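Side-chain contacts in extracellular solute-binding protein family 5 (Brucella melitensis, PDB 4ONY), which probably captures peptides or related solutes in the periplasm and hands them to an ABC transporter for uptake: residues Q475-F480 / F514-V519; F313-R318 / Q329-L334; D444-A449 / I465-D470; G487-S492 / L501-A506; D525-A530 / V544-R549. One frame throughout, in Å; residues are numbered along the deposited sequence.

Interaction 1: residues Q475-F480 / F514-V519; sequences QRLQTF and FNFAGV
F480 and F516 mark the closest approach of the two backbones, their CA atoms 6.8 Å apart, where the C-terminal end of helix 470-478 meets a loop that doubles back from N515 to G518. Their side chains cross at about a right angle. CD1 of F516 lies at the edge of the F480 ring, near its plane, with CE1 of F480 4.2 Å away. The same CE1 approaches the backbone O of N515 at 3.8 Å. From the last helical turn, L477 adds its CD2 methyl, 4.1 Å from CE1 of F516, so L477 and F480 reach the F516 ring obliquely from opposite sides of its plane. F480 ends the helix in a Schellman motif: its phi is positive (59°), and with CG beside the backbone N (chi1 -53°) the ring is carried off the helix end to the loop. That loop combines an inverse gamma turn centred on N515 with a type I beta turn from N515 to G518. The amide of N515 staples it shut, OD1 accepting from N of V519 at 2.8 Å while ND2 donates to O of V519 at 2.9 Å, the latter bond arriving in the carbonyl plane on a lone pair. R318 binds the two halves from outside: its NH2 hydrogen-bonds to O of N515, and its guanidinium makes a cation-pi contact with the ring of F480.

Interaction 2: residues F313-R318 / Q329-L334; sequences FVFNTR and QALGLL
F315 presents the edge of its ring to L331, overlapping the base and one branch of the leucine. CZ of F315 lies 4.0 Å from CB of L331, and the neighbouring CE1 of F315 is likewise 4.0 Å from the CD1 methyl of L331. Next along the helix, the backbone N of G332 also stands at the ring's edge, 4.2 Å from CZ of F315. The contact seats helix 325-333 against strand 310-315, an inner strand of a mixed sheet with antiparallel neighbours 484-489 and 557-562, a helix-on-sheet layer of the alpha/beta lobe. Around the ring, F322 meets F315 edge-to-face, while M484 and V558 touch it from the adjoining strands. Just past the strand, N316 forms an Asx turn. Its OD1 accepts from N of R318 at 3.1 Å and from NH1 of R318 at 3.0 Å, the two donors reaching it from opposite faces of the amide plane; this double grip ties the arginine side chain back onto its own turn.

Interaction 3: residues D444-A449 / I465-D470; sequences DEEKIA and IHTVDD
I465 points from strand 462-467 at helix 443-458, and its branches divide the helix surface between them. CB carries two arms. The short one ends in CG2, which lies 4.1 Å from CG of E446. The longer one begins at CG1, held beside the backbone N (chi1 -64°), and passes CB of A449 at 4.1 Å. Its terminal CD1 then settles against A449, 3.8 Å from its CB and 3.6 Å from its C, so the methyl packs on helix backbone as well as on side chain. Farther toward the C-terminal end of the strand, E446 crosses T467 at about a right angle. The chi1 of E446, -99°, is off a staggered position, and beyond CG the chain runs extended. It is the aliphatic CG of E446, 3.4 Å from OG1 of T467, that makes the closest approach there, whereas OE2 of E446 stays 3.7 Å from OG1 of T467. The threonine hydroxyl is instead hydrogen-bonded to OG1 of T440 on the neighbouring strand, a link between strands beneath the glutamate. The short helix and strand segments run antiparallel (180°), with their axes 9.5 Å apart. Such a layer, a helix returning over the two parallel strands it connects, is the signature of a beta-alpha-beta crossover, here strand 435-440, helix 443-458 and strand 462-467, the last an outermost strand of its sheet.

Interaction 4: residues G487-S492 / L501-A506; sequences GALASS and LRWGSA
The C-terminal end of strand 484-489, part of the mixed sheet, is fastened to the short helix 499-503 where L489 and A490 meet R502 and W503. The polar fastening is made by the arginine. With its chain extended from CG to NE, R502 spans the gap and meets the backbone O of A490 at the edge of its guanidinium, in plane. NH2 of R502 donates to O of A490 at 2.8 Å with an N-H...O angle of 162°, and NH1 of R502 adds a weak second bond to the same O at 3.4 Å. NH2 thus holds the carbonyl, with NH1 only weakly in support; the NH2 donor is tilted by 21° from the carbonyl plane. L489 supplies the apolar half by splitting its methyls. CD2 lies over one face of the guanidinium and is 4.0 Å from CD of R502. CD1 reaches CZ2 of W503 at 3.7 Å, approaching the indole obliquely. The indole in turn has CB of R502 3.5 Å above one face, toward the rim, so leucine, arginine and tryptophan interlock. F355 meets the W503 ring edge-to-face and also touches L489. Farther out, L489 is hydrogen-bonded through its backbone to M310 of the adjacent strand 310-315, while W503 packs on V519 in the loop leading to helix 522-533.

Interaction 5: residues D525-A530 / V544-R549; sequences DAMIEA and VRALDR
M527 and L547 sit at the closest approach of an antiparallel helical hairpin, helices 522-533 and 537-553, with only 5.3 Å between CA of M527 and CA of L547. The segment axes pass 8.7 Å apart at a crossing angle of -163°, so the helices run nearly alongside each other. CB of M527 rests 3.8 Å from CA of L547, against the helix backbone and the base of the leucine side chain alike. Beyond CB the methionine bends at chi2 and chi3; its SD comes to 3.6 Å from CB of A546, and its end then turns away from the partner helix. On the other flank, L547 has CG anti to the backbone N (chi1 179°), which sends CD2 toward I528. Further out, L375 and L376 of helix 370-376 pack on M527, and W500 of helix 499-503 on I528. The second helix is anchored on its far side by polar groups: R549 NE forms a salt bridge to E372, and D548 is hydrogen-bonded to S354, S363 and N of F355. The hairpin contact itself has no hydrogen bond across it, and its leucine-isoleucine side closes with CG1 of I528 4.1 Å from CD2 of L547.

How the interactions relate
All five interactions are joined by touching contacts, though not every pair touches. Interactions 1 and 2, with centres about 15 Å apart, join where T317 OG1 meets A517 O at 2.7 Å. Interaction 4 is nested in the loop closed by interaction 1, about 11 Å away between centres, and continues into interaction 5 through S505 OG and D525 OD2, 2.6 Å apart. Interactions 2, 3 and 4 all reach one mixed sheet; interaction 3, at its edge, touches interactions 1 and 2 but lies about 32 Å from interaction 5, centre to centre. The pocket of the bound 1-ethoxy-2-(2-ethoxyethoxy)ethane includes Q222, R226 and Y256, on a separate sheet, and shares no residue with these contacts.

Interaction 1: residues Q475-F480 / F514-V519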
# COMPACT_ATOMS: atom_id res chain seq x y z
N GLN A 475 -4.37 -21.58 7.84
CA GLN A 475 -3.59 -22.80 8.22
C GLN A 475 -2.91 -23.40 6.97
O GLN A 475 -1.73 -23.79 7.01
CB GLN A 475 -4.48 -23.87 8.92
CG GLN A 475 -4.87 -23.55 10.36
CD GLN A 475 -5.84 -24.60 10.96
OE1 GLN A 475 -6.43 -25.40 10.26
NE2 GLN A 475 -6.02 -24.53 12.24
N ARG A 476 -3.63 -23.47 5.86
CA ARG A 476 -3.07 -24.00 4.59
C ARG A 476 -2.06 -23.05 3.91
O ARG A 476 -1.09 -23.51 3.29
CB ARG A 476 -4.24 -24.42 3.67
CG ARG A 476 -4.92 -25.70 4.22
CD ARG A 476 -6.07 -26.22 3.40
NE ARG A 476 -5.62 -26.59 2.06
CZ ARG A 476 -6.42 -27.08 1.10
NH1 ARG A 476 -7.73 -27.19 1.31
NH2 ARG A 476 -5.92 -27.38 -0.12
N LEU A 477 -2.29 -21.74 4.02
CA LEU A 477 -1.33 -20.77 3.52
C LEU A 477 0.02 -20.95 4.22
O LEU A 477 1.08 -20.92 3.61
CB LEU A 477 -1.82 -19.34 3.79
CG LEU A 477 -2.77 -18.70 2.79
CD1 LEU A 477 -2.93 -17.19 3.03
CD2 LEU A 477 -2.31 -18.97 1.38
N GLN A 478 -0.05 -21.15 5.52
CA GLN A 478 1.14 -21.25 6.33
C GLN A 478 2.11 -22.33 5.85
O GLN A 478 3.33 -22.15 5.93
CB GLN A 478 0.70 -21.51 7.79
CG GLN A 478 1.82 -21.81 8.75
CD GLN A 478 2.47 -20.57 9.30
OE1 GLN A 478 2.10 -19.43 8.99
NE2 GLN A 478 3.45 -20.79 10.16
N THR A 479 1.57 -23.46 5.39
CA THR A 479 2.34 -24.63 4.99
C THR A 479 2.40 -24.74 3.46
O THR A 479 2.90 -25.72 2.96
CB THR A 479 1.68 -25.94 5.52
OG1 THR A 479 0.35 -26.01 5.04
CG2 THR A 479 1.63 -25.98 7.09
N PHE A 480 1.86 -23.77 2.75
CA PHE A 480 1.81 -23.79 1.29
C PHE A 480 1.05 -25.02 0.79
O PHE A 480 1.41 -25.60 -0.22
CB PHE A 480 3.22 -23.70 0.71
CG PHE A 480 4.01 -22.54 1.26
CD1 PHE A 480 3.54 -21.24 1.11
CD2 PHE A 480 5.19 -22.73 1.99
CE1 PHE A 480 4.22 -20.16 1.66
CE2 PHE A 480 5.90 -21.65 2.52
CZ PHE A 480 5.41 -20.36 2.37
N PHE A 514 5.60 -14.97 2.84
CA PHE A 514 4.61 -14.47 1.87
C PHE A 514 4.96 -14.89 0.44
O PHE A 514 4.42 -14.34 -0.55
CB PHE A 514 4.49 -12.93 1.98
CG PHE A 514 4.04 -12.48 3.35
CD1 PHE A 514 2.68 -12.54 3.70
CD2 PHE A 514 4.95 -12.09 4.31
CE1 PHE A 514 2.25 -12.18 4.97
CE2 PHE A 514 4.53 -11.73 5.60
CZ PHE A 514 3.18 -11.79 5.93
N ASN A 515 5.87 -15.85 0.31
CA ASN A 515 6.27 -16.31 -1.05
C ASN A 515 5.31 -17.42 -1.49
O ASN A 515 5.67 -18.60 -1.50
CB ASN A 515 7.71 -16.82 -0.99
CG ASN A 515 8.32 -17.09 -2.37
OD1 ASN A 515 7.64 -17.18 -3.40
ND2 ASN A 515 9.62 -17.17 -2.38
N PHE A 516 4.10 -17.03 -1.82
CA PHE A 516 3.05 -18.03 -2.09
C PHE A 516 3.29 -18.84 -3.33
O PHE A 516 2.85 -19.97 -3.39
CB PHE A 516 1.69 -17.34 -2.10
CG PHE A 516 1.39 -16.63 -0.79
CD1 PHE A 516 1.40 -17.34 0.42
CD2 PHE A 516 1.12 -15.31 -0.76
CE1 PHE A 516 1.14 -16.70 1.63
CE2 PHE A 516 0.86 -14.67 0.45
CZ PHE A 516 0.85 -15.36 1.62
N ALA A 517 3.96 -18.28 -4.35
CA ALA A 517 4.27 -19.05 -5.56
C ALA A 517 5.50 -19.94 -5.41
O ALA A 517 5.72 -20.83 -6.27
CB ALA A 517 4.47 -18.14 -6.75
N GLY A 518 6.28 -19.77 -4.34
CA GLY A 518 7.50 -20.53 -4.16
C GLY A 518 8.60 -20.11 -5.13
O GLY A 518 9.30 -20.96 -5.67
N VAL A 519 8.74 -18.80 -5.37
CA VAL A 519 9.81 -18.31 -6.25
C VAL A 519 11.17 -18.53 -5.59
O VAL A 519 11.33 -18.25 -4.39
CB VAL A 519 9.59 -16.82 -6.54
CG1 VAL A 519 10.68 -16.28 -7.46
CG2 VAL A 519 8.23 -16.61 -7.17

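Interaction 2: residues F313-R318 / Q329-L334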
# COMPACT_ATOMS: atom_id res chain seq x y z
N PHE A 313 -4.30 -15.00 -9.79
CA PHE A 313 -4.23 -16.40 -9.40
C PHE A 313 -2.77 -16.71 -9.22
O PHE A 313 -1.94 -16.24 -10.00
CB PHE A 313 -4.83 -17.31 -10.45
CG PHE A 313 -6.30 -17.19 -10.61
CD1 PHE A 313 -7.16 -17.72 -9.66
CD2 PHE A 313 -6.85 -16.60 -11.74
CE1 PHE A 313 -8.53 -17.67 -9.82
CE2 PHE A 313 -8.24 -16.56 -11.91
CZ PHE A 313 -9.08 -17.10 -10.94
N VAL A 314 -2.44 -17.44 -8.17
CA VAL A 314 -1.09 -17.78 -7.82
C VAL A 314 -0.85 -19.26 -8.01
O VAL A 314 -1.58 -20.08 -7.49
CB VAL A 314 -0.76 -17.42 -6.36
CG1 VAL A 314 0.71 -17.69 -6.09
CG2 VAL A 314 -0.98 -15.92 -6.11
N PHE A 315 0.15 -19.61 -8.80
CA PHE A 315 0.56 -20.99 -8.98
C PHE A 315 1.51 -21.38 -7.85
O PHE A 315 2.55 -20.72 -7.67
CB PHE A 315 1.36 -21.17 -10.28
CG PHE A 315 0.59 -20.89 -11.57
CD1 PHE A 315 -0.25 -21.87 -12.11
CD2 PHE A 315 0.78 -19.71 -12.24
CE1 PHE A 315 -0.94 -21.65 -13.31
CE2 PHE A 315 0.09 -19.46 -13.43
CZ PHE A 315 -0.77 -20.44 -13.95
N ASN A 316 1.21 -22.46 -7.13
CA ASN A 316 2.22 -23.03 -6.22
C ASN A 316 3.25 -23.86 -6.98
O ASN A 316 3.06 -25.05 -7.21
CB ASN A 316 1.60 -23.89 -5.12
CG ASN A 316 2.61 -24.30 -4.06
OD1 ASN A 316 3.79 -23.97 -4.13
ND2 ASN A 316 2.13 -25.08 -3.06
N THR A 317 4.38 -23.23 -7.32
CA THR A 317 5.41 -23.85 -8.15
C THR A 317 6.08 -25.01 -7.43
O THR A 317 6.77 -25.80 -8.05
CB THR A 317 6.51 -22.86 -8.66
OG1 THR A 317 7.36 -22.43 -7.60
CG2 THR A 317 5.91 -21.66 -9.38
N ARG A 318 5.89 -25.13 -6.11
CA ARG A 318 6.39 -26.32 -5.40
C ARG A 318 5.69 -27.60 -5.86
O ARG A 318 6.20 -28.71 -5.64
CB ARG A 318 6.19 -26.17 -3.86
CG ARG A 318 6.84 -24.91 -3.27
CD ARG A 318 6.36 -24.69 -1.82
NE ARG A 318 6.78 -23.41 -1.21
CZ ARG A 318 6.17 -22.26 -1.37
NH1 ARG A 318 5.14 -22.15 -2.20
NH2 ARG A 318 6.64 -21.18 -0.77
N GLN A 329 2.81 -20.48 -18.11
CA GLN A 329 2.58 -19.51 -19.18
C GLN A 329 1.33 -19.86 -20.00
O GLN A 329 0.49 -19.00 -20.24
CB GLN A 329 3.81 -19.46 -20.09
CG GLN A 329 3.88 -18.36 -21.14
CD GLN A 329 5.06 -18.62 -22.11
OE1 GLN A 329 5.83 -19.62 -21.99
NE2 GLN A 329 5.20 -17.77 -23.04
N ALA A 330 1.22 -21.12 -20.43
CA ALA A 330 0.02 -21.59 -21.16
C ALA A 330 -1.26 -21.34 -20.36
O ALA A 330 -2.26 -20.83 -20.91
CB ALA A 330 0.13 -23.08 -21.45
N LEU A 331 -1.27 -21.75 -19.10
CA LEU A 331 -2.52 -21.65 -18.31
C LEU A 331 -2.94 -20.20 -18.05
O LEU A 331 -4.12 -19.91 -18.01
CB LEU A 331 -2.40 -22.39 -16.98
CG LEU A 331 -2.16 -23.90 -17.14
CD1 LEU A 331 -2.01 -24.57 -15.79
CD2 LEU A 331 -3.11 -24.69 -18.00
N GLY A 332 -1.96 -19.33 -17.86
CA GLY A 332 -2.17 -17.89 -17.79
C GLY A 332 -2.89 -17.32 -19.01
O GLY A 332 -3.67 -16.39 -18.87
N LEU A 333 -2.65 -17.86 -20.21
CA LEU A 333 -3.26 -17.28 -21.41
C LEU A 333 -4.77 -17.53 -21.43
O LEU A 333 -5.50 -16.84 -22.16
CB LEU A 333 -2.63 -17.92 -22.66
CG LEU A 333 -1.16 -17.69 -22.88
CD1 LEU A 333 -0.65 -18.61 -23.99
CD2 LEU A 333 -0.85 -16.23 -23.17
N LEU A 334 -5.25 -18.50 -20.65
CA LEU A 334 -6.64 -18.94 -20.76
C LEU A 334 -7.67 -18.13 -19.97
O LEU A 334 -8.89 -18.24 -20.22
CB LEU A 334 -6.75 -20.41 -20.39
CG LEU A 334 -5.95 -21.32 -21.29
CD1 LEU A 334 -6.00 -22.71 -20.75
CD2 LEU A 334 -6.51 -21.30 -22.72

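Interaction 3: residues D444-A449 / I465-D470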
# COMPACT_ATOMS: atom_id res chain seq x y z
N ASP A 444 -17.00 -14.05 -3.75
CA ASP A 444 -16.34 -13.30 -4.82
C ASP A 444 -15.17 -14.09 -5.47
O ASP A 444 -15.01 -14.08 -6.70
CB ASP A 444 -15.80 -11.96 -4.34
CG ASP A 444 -16.87 -10.88 -4.24
OD1 ASP A 444 -18.05 -11.09 -4.60
OD2 ASP A 444 -16.51 -9.79 -3.79
N GLU A 445 -14.37 -14.78 -4.66
CA GLU A 445 -13.29 -15.60 -5.21
C GLU A 445 -13.84 -16.79 -6.02
O GLU A 445 -13.37 -17.12 -7.12
CB GLU A 445 -12.34 -16.04 -4.11
CG GLU A 445 -11.54 -14.91 -3.50
CD GLU A 445 -10.34 -15.37 -2.72
OE1 GLU A 445 -9.58 -14.49 -2.30
OE2 GLU A 445 -10.12 -16.58 -2.53
N GLU A 446 -14.87 -17.42 -5.51
CA GLU A 446 -15.52 -18.47 -6.25
C GLU A 446 -16.01 -18.06 -7.60
O GLU A 446 -15.86 -18.83 -8.57
CB GLU A 446 -16.76 -18.97 -5.52
CG GLU A 446 -16.53 -20.21 -4.76
CD GLU A 446 -17.86 -20.77 -4.33
OE1 GLU A 446 -18.37 -21.69 -5.05
OE2 GLU A 446 -18.38 -20.21 -3.33
N LYS A 447 -16.62 -16.89 -7.66
CA LYS A 447 -17.18 -16.43 -8.91
C LYS A 447 -16.11 -16.29 -9.99
O LYS A 447 -16.31 -16.74 -11.12
CB LYS A 447 -17.89 -15.11 -8.72
CG LYS A 447 -18.59 -14.63 -9.98
CD LYS A 447 -18.99 -13.16 -9.86
CE LYS A 447 -20.09 -12.94 -8.83
NZ LYS A 447 -20.27 -11.47 -8.59
N ILE A 448 -14.97 -15.70 -9.65
CA ILE A 448 -13.89 -15.55 -10.64
C ILE A 448 -13.18 -16.87 -10.94
O ILE A 448 -12.79 -17.14 -12.07
CB ILE A 448 -12.92 -14.41 -10.25
CG1 ILE A 448 -12.09 -13.99 -11.44
CG2 ILE A 448 -11.97 -14.76 -9.14
CD1 ILE A 448 -12.93 -13.39 -12.55
N ALA A 449 -13.08 -17.74 -9.95
CA ALA A 449 -12.49 -19.05 -10.15
C ALA A 449 -13.36 -19.90 -11.10
O ALA A 449 -12.85 -20.63 -11.95
CB ALA A 449 -12.31 -19.76 -8.84
N ILE A 465 -12.90 -26.38 -7.44
CA ILE A 465 -12.92 -25.16 -6.65
C ILE A 465 -13.34 -25.54 -5.26
O ILE A 465 -14.41 -26.08 -5.06
CB ILE A 465 -13.84 -24.10 -7.27
CG1 ILE A 465 -13.27 -23.70 -8.64
CG2 ILE A 465 -13.90 -22.87 -6.38
CD1 ILE A 465 -14.25 -22.97 -9.51
N HIS A 466 -12.51 -25.25 -4.27
CA HIS A 466 -12.79 -25.68 -2.92
C HIS A 466 -12.76 -24.46 -1.99
O HIS A 466 -11.70 -23.86 -1.80
CB HIS A 466 -11.69 -26.67 -2.56
CG HIS A 466 -11.89 -27.31 -1.22
ND1 HIS A 466 -10.98 -27.19 -0.19
CD2 HIS A 466 -12.92 -28.02 -0.73
CE1 HIS A 466 -11.44 -27.80 0.88
NE2 HIS A 466 -12.61 -28.33 0.57
N THR A 467 -13.91 -24.05 -1.47
CA THR A 467 -13.97 -22.92 -0.55
C THR A 467 -13.71 -23.38 0.88
O THR A 467 -14.29 -24.36 1.34
CB THR A 467 -15.28 -22.13 -0.60
OG1 THR A 467 -15.27 -21.33 -1.77
CG2 THR A 467 -15.39 -21.10 0.59
N VAL A 468 -12.82 -22.67 1.56
CA VAL A 468 -12.36 -23.01 2.91
C VAL A 468 -12.57 -21.73 3.75
O VAL A 468 -12.34 -20.62 3.28
CB VAL A 468 -10.89 -23.47 2.85
CG1 VAL A 468 -10.31 -23.83 4.22
CG2 VAL A 468 -10.74 -24.69 1.96
N ASP A 469 -13.03 -21.89 4.99
CA ASP A 469 -13.25 -20.74 5.84
C ASP A 469 -11.91 -20.12 6.22
O ASP A 469 -10.86 -20.76 6.11
CB ASP A 469 -14.00 -21.15 7.11
CG ASP A 469 -15.46 -21.49 6.84
OD1 ASP A 469 -16.10 -20.77 6.04
OD2 ASP A 469 -15.96 -22.47 7.45
N ASP A 470 -11.98 -18.89 6.71
CA ASP A 470 -10.77 -18.09 6.90
C ASP A 470 -9.66 -18.75 7.75
O ASP A 470 -8.50 -18.75 7.35
CB ASP A 470 -11.09 -16.71 7.47
CG ASP A 470 -9.86 -15.83 7.53
OD1 ASP A 470 -9.23 -15.57 6.47
OD2 ASP A 470 -9.44 -15.46 8.66

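Interaction 4: residues G487-S492 / L501-A506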
# COMPACT_ATOMS: atom_id res chain seq x y z
N GLY A 487 -4.19 -14.36 -4.82
CA GLY A 487 -3.24 -13.62 -3.98
C GLY A 487 -3.24 -12.14 -4.28
O GLY A 487 -3.50 -11.73 -5.41
N ALA A 488 -2.99 -11.34 -3.27
CA ALA A 488 -2.94 -9.88 -3.36
C ALA A 488 -1.56 -9.40 -2.87
O ALA A 488 -0.94 -10.05 -2.04
CB ALA A 488 -4.02 -9.27 -2.48
N LEU A 489 -1.05 -8.31 -3.42
CA LEU A 489 0.17 -7.70 -2.88
C LEU A 489 -0.05 -6.24 -2.61
O LEU A 489 -0.65 -5.56 -3.44
CB LEU A 489 1.31 -7.79 -3.90
CG LEU A 489 1.77 -9.19 -4.25
CD1 LEU A 489 2.66 -9.09 -5.46
CD2 LEU A 489 2.49 -9.85 -3.09
N ALA A 490 0.46 -5.75 -1.49
CA ALA A 490 0.38 -4.31 -1.16
C ALA A 490 1.57 -3.61 -1.81
O ALA A 490 2.72 -3.82 -1.40
CB ALA A 490 0.43 -4.12 0.34
N SER A 491 1.31 -2.87 -2.88
CA SER A 491 2.36 -2.35 -3.72
C SER A 491 2.69 -0.96 -3.29
O SER A 491 1.86 -0.28 -2.69
CB SER A 491 1.92 -2.35 -5.19
OG SER A 491 0.83 -1.44 -5.34
N SER A 492 3.88 -0.49 -3.66
CA SER A 492 4.21 0.90 -3.44
C SER A 492 5.27 1.37 -4.41
O SER A 492 5.83 0.60 -5.18
CB SER A 492 4.66 1.15 -2.01
OG SER A 492 6.07 0.95 -1.84
N LEU A 501 10.69 -11.37 1.52
CA LEU A 501 9.74 -12.35 2.06
C LEU A 501 8.62 -12.66 1.07
O LEU A 501 7.89 -13.65 1.26
CB LEU A 501 9.20 -11.94 3.43
CG LEU A 501 10.20 -12.27 4.56
CD1 LEU A 501 9.84 -11.55 5.85
CD2 LEU A 501 10.29 -13.78 4.84
N ARG A 502 8.51 -11.88 0.01
CA ARG A 502 7.58 -12.16 -1.05
C ARG A 502 8.16 -13.05 -2.11
O ARG A 502 7.44 -13.90 -2.66
CB ARG A 502 7.18 -10.89 -1.77
CG ARG A 502 6.40 -9.95 -0.93
CD ARG A 502 6.03 -8.69 -1.72
NE ARG A 502 5.31 -7.79 -0.83
CZ ARG A 502 4.78 -6.65 -1.20
NH1 ARG A 502 4.90 -6.23 -2.45
NH2 ARG A 502 4.16 -5.90 -0.31
N TRP A 503 9.40 -12.78 -2.50
CA TRP A 503 10.01 -13.35 -3.71
C TRP A 503 11.40 -14.00 -3.53
O TRP A 503 11.88 -14.68 -4.44
CB TRP A 503 10.18 -12.24 -4.76
CG TRP A 503 8.98 -11.45 -5.06
CD1 TRP A 503 8.78 -10.12 -4.82
CD2 TRP A 503 7.79 -11.92 -5.72
NE1 TRP A 503 7.51 -9.74 -5.29
CE2 TRP A 503 6.91 -10.81 -5.86
CE3 TRP A 503 7.40 -13.15 -6.23
CZ2 TRP A 503 5.66 -10.92 -6.45
CZ3 TRP A 503 6.14 -13.26 -6.86
CH2 TRP A 503 5.30 -12.14 -6.95
N GLY A 504 12.04 -13.78 -2.38
CA GLY A 504 13.39 -14.20 -2.16
C GLY A 504 13.50 -15.70 -2.07
O GLY A 504 12.61 -16.37 -1.53
N SER A 505 14.60 -16.24 -2.56
CA SER A 505 14.69 -17.69 -2.66
C SER A 505 14.71 -18.37 -1.28
O SER A 505 14.09 -19.39 -1.10
CB SER A 505 15.87 -18.09 -3.56
OG SER A 505 17.05 -17.65 -2.95
N ALA A 506 15.30 -17.74 -0.27
CA ALA A 506 15.24 -18.32 1.09
C ALA A 506 13.78 -18.39 1.62
O ALA A 506 13.42 -19.36 2.28
CB ALA A 506 16.15 -17.57 2.07

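Interaction 5: residues D525-A530 / V544-R549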
# COMPACT_ATOMS: atom_id res chain seq x y z
N ASP A 525 16.60 -12.77 -6.90
CA ASP A 525 17.40 -12.31 -5.77
C ASP A 525 18.32 -11.17 -6.19
O ASP A 525 18.45 -10.18 -5.46
CB ASP A 525 18.22 -13.43 -5.17
CG ASP A 525 17.36 -14.55 -4.54
OD1 ASP A 525 16.15 -14.44 -4.38
OD2 ASP A 525 17.92 -15.60 -4.22
N ALA A 526 18.95 -11.29 -7.35
CA ALA A 526 19.88 -10.26 -7.83
C ALA A 526 19.17 -8.91 -8.12
O ALA A 526 19.75 -7.84 -7.86
CB ALA A 526 20.61 -10.72 -9.08
N MET A 527 17.95 -8.94 -8.65
CA MET A 527 17.23 -7.68 -8.89
C MET A 527 16.79 -7.00 -7.57
O MET A 527 16.79 -5.80 -7.48
CB MET A 527 16.02 -7.89 -9.82
CG MET A 527 16.39 -8.35 -11.24
SD MET A 527 17.76 -7.52 -12.09
CE MET A 527 19.13 -8.57 -11.66
N ILE A 528 16.46 -7.80 -6.55
CA ILE A 528 16.14 -7.26 -5.23
C ILE A 528 17.42 -6.59 -4.65
O ILE A 528 17.36 -5.45 -4.11
CB ILE A 528 15.59 -8.31 -4.26
CG1 ILE A 528 14.23 -8.82 -4.75
CG2 ILE A 528 15.43 -7.74 -2.83
CD1 ILE A 528 13.76 -10.08 -4.01
N GLU A 529 18.55 -7.26 -4.78
CA GLU A 529 19.81 -6.65 -4.34
C GLU A 529 20.05 -5.32 -5.04
O GLU A 529 20.44 -4.36 -4.41
CB GLU A 529 21.01 -7.58 -4.55
CG GLU A 529 20.95 -8.83 -3.70
CD GLU A 529 21.92 -9.90 -4.13
OE1 GLU A 529 22.99 -9.52 -4.71
OE2 GLU A 529 21.61 -11.09 -3.83
N ALA A 530 19.83 -5.30 -6.36
CA ALA A 530 20.07 -4.11 -7.14
C ALA A 530 19.14 -2.98 -6.73
O ALA A 530 19.59 -1.86 -6.60
CB ALA A 530 19.90 -4.41 -8.62
N VAL A 544 13.89 -1.90 -10.40
CA VAL A 544 12.55 -2.40 -10.12
C VAL A 544 11.89 -2.92 -11.39
O VAL A 544 11.23 -3.96 -11.38
CB VAL A 544 11.66 -1.36 -9.44
CG1 VAL A 544 10.27 -1.94 -9.20
CG2 VAL A 544 12.23 -0.93 -8.07
N ARG A 545 12.03 -2.17 -12.47
CA ARG A 545 11.50 -2.66 -13.75
C ARG A 545 12.11 -4.04 -14.10
O ARG A 545 11.40 -4.93 -14.60
CB ARG A 545 11.76 -1.64 -14.84
CG ARG A 545 10.86 -0.40 -14.72
CD ARG A 545 11.12 0.54 -15.90
NE ARG A 545 10.32 1.75 -15.80
CZ ARG A 545 10.60 2.88 -16.41
NH1 ARG A 545 11.60 2.99 -17.27
NH2 ARG A 545 9.82 3.92 -16.22
N ALA A 546 13.40 -4.21 -13.84
CA ALA A 546 14.05 -5.47 -14.15
C ALA A 546 13.46 -6.59 -13.30
O ALA A 546 13.20 -7.67 -13.82
CB ALA A 546 15.57 -5.36 -13.94
N LEU A 547 13.19 -6.30 -12.01
CA LEU A 547 12.50 -7.27 -11.14
C LEU A 547 11.15 -7.62 -11.74
O LEU A 547 10.81 -8.79 -11.89
CB LEU A 547 12.34 -6.75 -9.69
CG LEU A 547 11.61 -7.69 -8.70
CD1 LEU A 547 12.25 -9.07 -8.60
CD2 LEU A 547 11.58 -7.10 -7.30
N ASP A 548 10.39 -6.59 -12.14
CA ASP A 548 9.09 -6.79 -12.76
C ASP A 548 9.19 -7.75 -13.95
O ASP A 548 8.39 -8.69 -14.09
CB ASP A 548 8.48 -5.43 -13.16
CG ASP A 548 7.01 -5.52 -13.53
OD1 ASP A 548 6.27 -6.19 -12.81
OD2 ASP A 548 6.58 -4.84 -14.48
N ARG A 549 10.20 -7.54 -14.78
CA ARG A 549 10.37 -8.32 -16.02
C ARG A 549 10.62 -9.79 -15.70
O ARG A 549 10.06 -10.68 -16.34
CB ARG A 549 11.51 -7.80 -16.89
CG ARG A 549 11.27 -6.42 -17.48
CD ARG A 549 12.38 -6.00 -18.44
NE ARG A 549 12.40 -4.55 -18.57
CZ ARG A 549 11.59 -3.83 -19.36
NH1 ARG A 549 10.72 -4.41 -20.20
NH2 ARG A 549 11.65 -2.52 -19.27